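Local coordinates for protein crustacyanin (PDB 1I4U) that binds the carotenoid astaxanthin, which provides the blue colour of the lobster carapace, at residues T110-I122 with D131-A143. Numbering follows the deposited sequence.
Sequences TDYSNYACLYSCI and DFSFIFSRSANLA
Leu118 sets its CD1 methyl squarely over one face of the Phe136 ring, a CH-pi contact 3.4 Å from CD1 to the ring centroid and 12° off the normal, in the antiparallel hairpin that strands 115-123 and 128-137 form in the lipocalin barrel. The two side chains cross at about a right angle. Leu118 CB also packs on Phe134 CD1, and Ala116 CB meets Phe136 CB on the same face of the sheet. Paired backbone bonds join Ala116 to Phe136, Leu118 to Phe134 and Ser120 to Phe132. On the other side of the sheet, Tyr119 has CG anti to its backbone nitrogen (chi1 -176°), which carries the ring along to Asp131; Tyr119 OH donates to Asp131 OD2, on its anti side, at 2.7 Å, while Asp131 OD1 forms a salt bridge with Arg163. Ser133 OG lies at the edge of the same ring. Just past the end of strand 128-137, the Arg138 guanidinium forms a cation-pi contact with Trp35, and nearly within its plane Tyr112 O accepts from Arg138 NE at 2.8 Å and from Arg138 NH2 at 3.1 Å. With an alanine here, Tyr112 O would probably lose both donors and the Trp35 ring its cationic neighbour. Where strand 115-123 begins, Arg138 N donates to Asn114 O.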
loop_
_atom_site.group_PDB
_atom_site.type_symbol
_atom_site.label_atom_id
_atom_site.label_comp_id
_atom_site.label_asym_id
_atom_site.label_seq_id
_atom_site.Cartn_x
_atom_site.Cartn_y
_atom_site.Cartn_z
ATOM N N THR A 110 -0.287 -22.418 7.331
ATOM C CA THR A 110 -0.142 -22.311 8.770
ATOM C C THR A 110 -0.698 -23.575 9.441
ATOM O O THR A 110 -1.628 -24.181 8.909
ATOM C CB THR A 110 -0.825 -21.075 9.339
ATOM O OG1 THR A 110 -0.582 -20.959 10.756
ATOM C CG2 THR A 110 -2.331 -21.137 9.168
ATOM N N ASP A 111 -0.141 -23.911 10.578
ATOM C CA ASP A 111 -0.737 -24.929 11.455
ATOM C C ASP A 111 -1.348 -24.285 12.688
ATOM O O ASP A 111 -1.753 -25.056 13.576
ATOM C CB ASP A 111 0.253 -26.031 11.819
ATOM C CG ASP A 111 1.309 -25.597 12.812
ATOM O OD1 ASP A 111 1.404 -24.384 13.062
ATOM O OD2 ASP A 111 2.031 -26.497 13.309
ATOM N N TYR A 112 -1.382 -22.966 12.806
ATOM C CA TYR A 112 -1.946 -22.168 13.871
ATOM C C TYR A 112 -1.183 -22.257 15.199
ATOM O O TYR A 112 -1.128 -21.235 15.883
ATOM C CB TYR A 112 -3.437 -22.450 14.181
ATOM C CG TYR A 112 -4.240 -22.157 12.927
ATOM C CD1 TYR A 112 -4.579 -20.862 12.631
ATOM C CD2 TYR A 112 -4.610 -23.149 12.060
ATOM C CE1 TYR A 112 -5.291 -20.574 11.497
ATOM C CE2 TYR A 112 -5.333 -22.876 10.892
ATOM C CZ TYR A 112 -5.674 -21.565 10.616
ATOM O OH TYR A 112 -6.391 -21.196 9.487
ATOM N N SER A 113 -0.669 -23.417 15.547
ATOM C CA SER A 113 0.001 -23.614 16.831
ATOM C C SER A 113 1.508 -23.523 16.780
ATOM O O SER A 113 2.095 -23.428 17.885
ATOM C CB SER A 113 -0.435 -24.945 17.416
ATOM O OG SER A 113 -0.132 -25.966 16.591
ATOM N N ASN A 114 2.174 -23.553 15.628
ATOM C CA ASN A 114 3.624 -23.478 15.584
ATOM C C ASN A 114 4.114 -22.391 14.627
ATOM O O ASN A 114 5.003 -21.608 14.979
ATOM C CB ASN A 114 4.239 -24.811 15.169
ATOM C CG ASN A 114 3.921 -25.864 16.210
ATOM O OD1 ASN A 114 4.619 -25.918 17.238
ATOM N ND2 ASN A 114 2.890 -26.621 15.978
ATOM N N TYR A 115 3.575 -22.376 13.393
ATOM C CA TYR A 115 4.152 -21.525 12.363
ATOM C C TYR A 115 3.101 -20.949 11.455
ATOM O O TYR A 115 2.028 -21.516 11.312
ATOM C CB TYR A 115 5.171 -22.380 11.546
ATOM C CG TYR A 115 4.519 -23.368 10.634
ATOM C CD1 TYR A 115 4.086 -24.595 11.126
ATOM C CD2 TYR A 115 4.297 -23.085 9.294
ATOM C CE1 TYR A 115 3.483 -25.517 10.312
ATOM C CE2 TYR A 115 3.683 -24.005 8.484
ATOM C CZ TYR A 115 3.276 -25.209 8.991
ATOM O OH TYR A 115 2.643 -26.174 8.221
ATOM N N ALA A 116 3.520 -19.908 10.724
ATOM C CA ALA A 116 2.776 -19.363 9.615
ATOM C C ALA A 116 3.755 -18.836 8.560
ATOM O O ALA A 116 4.831 -18.303 8.884
ATOM C CB ALA A 116 1.813 -18.269 10.020
ATOM N N CYS A 117 3.392 -19.042 7.291
ATOM C CA CYS A 117 4.171 -18.611 6.152
ATOM C C CYS A 117 3.318 -17.554 5.426
ATOM O O CYS A 117 2.251 -17.895 4.923
ATOM C CB CYS A 117 4.483 -19.777 5.226
ATOM S SG CYS A 117 4.885 -21.368 6.025
ATOM N N LEU A 118 3.808 -16.314 5.416
ATOM C CA LEU A 118 3.016 -15.176 4.907
ATOM C C LEU A 118 3.630 -14.577 3.669
ATOM O O LEU A 118 4.866 -14.548 3.521
ATOM C CB LEU A 118 2.931 -14.104 5.978
ATOM C CG LEU A 118 2.508 -14.596 7.381
ATOM C CD1 LEU A 118 2.489 -13.379 8.327
ATOM C CD2 LEU A 118 1.231 -15.376 7.315
ATOM N N TYR A 119 2.777 -14.066 2.788
ATOM C CA TYR A 119 3.228 -13.572 1.498
ATOM C C TYR A 119 2.432 -12.354 1.044
ATOM O O TYR A 119 1.197 -12.345 1.147
ATOM C CB TYR A 119 3.061 -14.697 0.472
ATOM C CG TYR A 119 3.570 -14.372 -0.921
ATOM C CD1 TYR A 119 4.916 -14.160 -1.129
ATOM C CD2 TYR A 119 2.728 -14.256 -2.015
ATOM C CE1 TYR A 119 5.463 -13.847 -2.365
ATOM C CE2 TYR A 119 3.251 -13.961 -3.265
ATOM C CZ TYR A 119 4.609 -13.757 -3.435
ATOM O OH TYR A 119 5.089 -13.465 -4.695
ATOM N N SER A 120 3.106 -11.353 0.504
ATOM C CA SER A 120 2.505 -10.183 -0.095
ATOM C C SER A 120 3.199 -9.910 -1.433
ATOM O O SER A 120 4.418 -10.073 -1.510
ATOM C CB SER A 120 2.699 -8.968 0.799
ATOM O OG SER A 120 2.008 -7.849 0.320
ATOM N N CYS A 121 2.454 -9.502 -2.439
ATOM C CA CYS A 121 3.077 -9.205 -3.743
ATOM C C CYS A 121 2.357 -8.028 -4.382
ATOM O O CYS A 121 1.146 -7.871 -4.202
ATOM C CB CYS A 121 3.018 -10.437 -4.653
ATOM S SG CYS A 121 4.015 -10.344 -6.141
ATOM N N ILE A 122 3.120 -7.214 -5.084
ATOM C CA ILE A 122 2.601 -6.086 -5.852
ATOM C C ILE A 122 3.166 -6.120 -7.245
ATOM O O ILE A 122 4.395 -6.232 -7.365
ATOM C CB ILE A 122 2.899 -4.762 -5.142
ATOM C CG1 ILE A 122 2.379 -3.497 -5.805
ATOM C CG2 ILE A 122 4.374 -4.545 -4.890
ATOM C CD1 ILE A 122 0.864 -3.400 -5.924
ATOM N N ASP A 131 7.798 -8.710 -4.022
ATOM C CA ASP A 131 7.126 -9.524 -3.001
ATOM C C ASP A 131 7.944 -9.543 -1.715
ATOM O O ASP A 131 9.106 -9.193 -1.630
ATOM C CB ASP A 131 6.830 -10.899 -3.502
ATOM C CG ASP A 131 7.994 -11.725 -3.979
ATOM O OD1 ASP A 131 9.114 -11.417 -3.564
ATOM O OD2 ASP A 131 7.698 -12.618 -4.781
ATOM N N PHE A 132 7.177 -9.867 -0.691
ATOM C CA PHE A 132 7.571 -9.727 0.701
ATOM C C PHE A 132 7.047 -10.978 1.419
ATOM O O PHE A 132 5.845 -11.204 1.425
ATOM C CB PHE A 132 7.029 -8.429 1.356
ATOM C CG PHE A 132 7.510 -7.225 0.549
ATOM C CD1 PHE A 132 8.809 -6.794 0.649
ATOM C CD2 PHE A 132 6.692 -6.600 -0.347
ATOM C CE1 PHE A 132 9.266 -5.754 -0.165
ATOM C CE2 PHE A 132 7.101 -5.549 -1.161
ATOM C CZ PHE A 132 8.426 -5.157 -1.074
ATOM N N SER A 133 7.954 -11.762 1.981
ATOM C CA SER A 133 7.635 -13.016 2.598
ATOM C C SER A 133 8.128 -12.997 4.053
ATOM O O SER A 133 9.094 -12.326 4.403
ATOM C CB SER A 133 8.243 -14.183 1.838
ATOM O OG SER A 133 7.786 -14.234 0.505
ATOM N N PHE A 134 7.415 -13.772 4.851
ATOM C CA PHE A 134 7.627 -13.832 6.299
ATOM C C PHE A 134 7.411 -15.243 6.797
ATOM O O PHE A 134 6.518 -15.909 6.338
ATOM C CB PHE A 134 6.672 -12.927 7.055
ATOM C CG PHE A 134 6.527 -11.505 6.542
ATOM C CD1 PHE A 134 5.732 -11.243 5.445
ATOM C CD2 PHE A 134 7.202 -10.452 7.144
ATOM C CE1 PHE A 134 5.618 -9.955 4.973
ATOM C CE2 PHE A 134 7.055 -9.154 6.671
ATOM C CZ PHE A 134 6.274 -8.920 5.575
ATOM N N ILE A 135 8.213 -15.628 7.788
ATOM C CA ILE A 135 8.009 -16.841 8.556
ATOM C C ILE A 135 7.697 -16.387 9.970
ATOM O O ILE A 135 8.530 -15.679 10.572
ATOM C CB ILE A 135 9.209 -17.799 8.497
ATOM C CG1 ILE A 135 9.474 -18.253 7.054
ATOM C CG2 ILE A 135 9.064 -19.027 9.376
ATOM C CD1 ILE A 135 10.816 -18.966 6.864
ATOM N N PHE A 136 6.530 -16.752 10.456
ATOM C CA PHE A 136 6.106 -16.482 11.826
ATOM C C PHE A 136 6.131 -17.769 12.692
ATOM O O PHE A 136 5.896 -18.860 12.163
ATOM C CB PHE A 136 4.684 -15.972 11.832
ATOM C CG PHE A 136 4.367 -14.534 11.534
ATOM C CD1 PHE A 136 5.296 -13.655 10.978
ATOM C CD2 PHE A 136 3.082 -14.032 11.828
ATOM C CE1 PHE A 136 5.009 -12.318 10.770
ATOM C CE2 PHE A 136 2.780 -12.677 11.638
ATOM C CZ PHE A 136 3.741 -11.850 11.098
ATOM N N SER A 137 6.435 -17.583 13.957
ATOM C CA SER A 137 6.493 -18.651 14.938
ATOM C C SER A 137 5.666 -18.292 16.161
ATOM O O SER A 137 5.562 -17.137 16.527
ATOM C CB SER A 137 7.932 -18.909 15.340
ATOM O OG SER A 137 8.005 -19.964 16.309
ATOM N N ARG A 138 5.134 -19.319 16.830
ATOM C CA ARG A 138 4.514 -19.057 18.129
ATOM C C ARG A 138 5.508 -18.891 19.267
ATOM O O ARG A 138 5.078 -18.535 20.386
ATOM C CB ARG A 138 3.497 -20.153 18.451
ATOM C CG ARG A 138 2.250 -20.154 17.603
ATOM C CD ARG A 138 1.470 -18.863 17.695
ATOM N NE ARG A 138 0.124 -19.041 17.162
ATOM C CZ ARG A 138 -0.837 -18.131 17.298
ATOM N NH1 ARG A 138 -0.637 -16.996 17.927
ATOM N NH2 ARG A 138 -2.039 -18.382 16.791
ATOM N N SER A 139 6.766 -19.082 19.019
ATOM C CA SER A 139 7.844 -18.918 19.984
ATOM C C SER A 139 8.987 -18.138 19.395
ATOM O O SER A 139 9.062 -17.837 18.195
ATOM C CB SER A 139 8.273 -20.307 20.463
ATOM O OG SER A 139 8.426 -21.232 19.457
ATOM N N ALA A 140 9.955 -17.788 20.238
ATOM C CA ALA A 140 11.092 -17.028 19.764
ATOM C C ALA A 140 11.913 -17.819 18.769
ATOM O O ALA A 140 12.494 -17.235 17.863
ATOM C CB ALA A 140 11.976 -16.567 20.908
ATOM N N ASN A 141 11.944 -19.137 18.951
ATOM C CA ASN A 141 12.642 -20.056 18.074
ATOM C C ASN A 141 11.665 -20.757 17.160
ATOM O O ASN A 141 10.452 -20.769 17.431
ATOM C CB ASN A 141 13.407 -21.071 18.940
ATOM C CG ASN A 141 14.471 -20.414 19.812
ATOM O OD1 ASN A 141 15.425 -19.881 19.260
ATOM N ND2 ASN A 141 14.337 -20.464 21.121
ATOM N N LEU A 142 12.140 -21.365 16.082
ATOM C CA LEU A 142 11.300 -22.212 15.259
ATOM C C LEU A 142 12.138 -23.374 14.749
ATOM O O LEU A 142 13.163 -23.129 14.111
ATOM C CB LEU A 142 10.715 -21.429 14.083
ATOM C CG LEU A 142 9.676 -22.195 13.256
ATOM C CD1 LEU A 142 8.495 -22.547 14.097
ATOM C CD2 LEU A 142 9.279 -21.334 12.051
ATOM N N ALA A 143 11.669 -24.572 15.098
ATOM C CA ALA A 143 12.314 -25.800 14.668
ATOM C C ALA A 143 12.415 -25.943 13.156
ATOM O O ALA A 143 11.574 -25.477 12.416
ATOM C CB ALA A 143 11.582 -26.995 15.264
#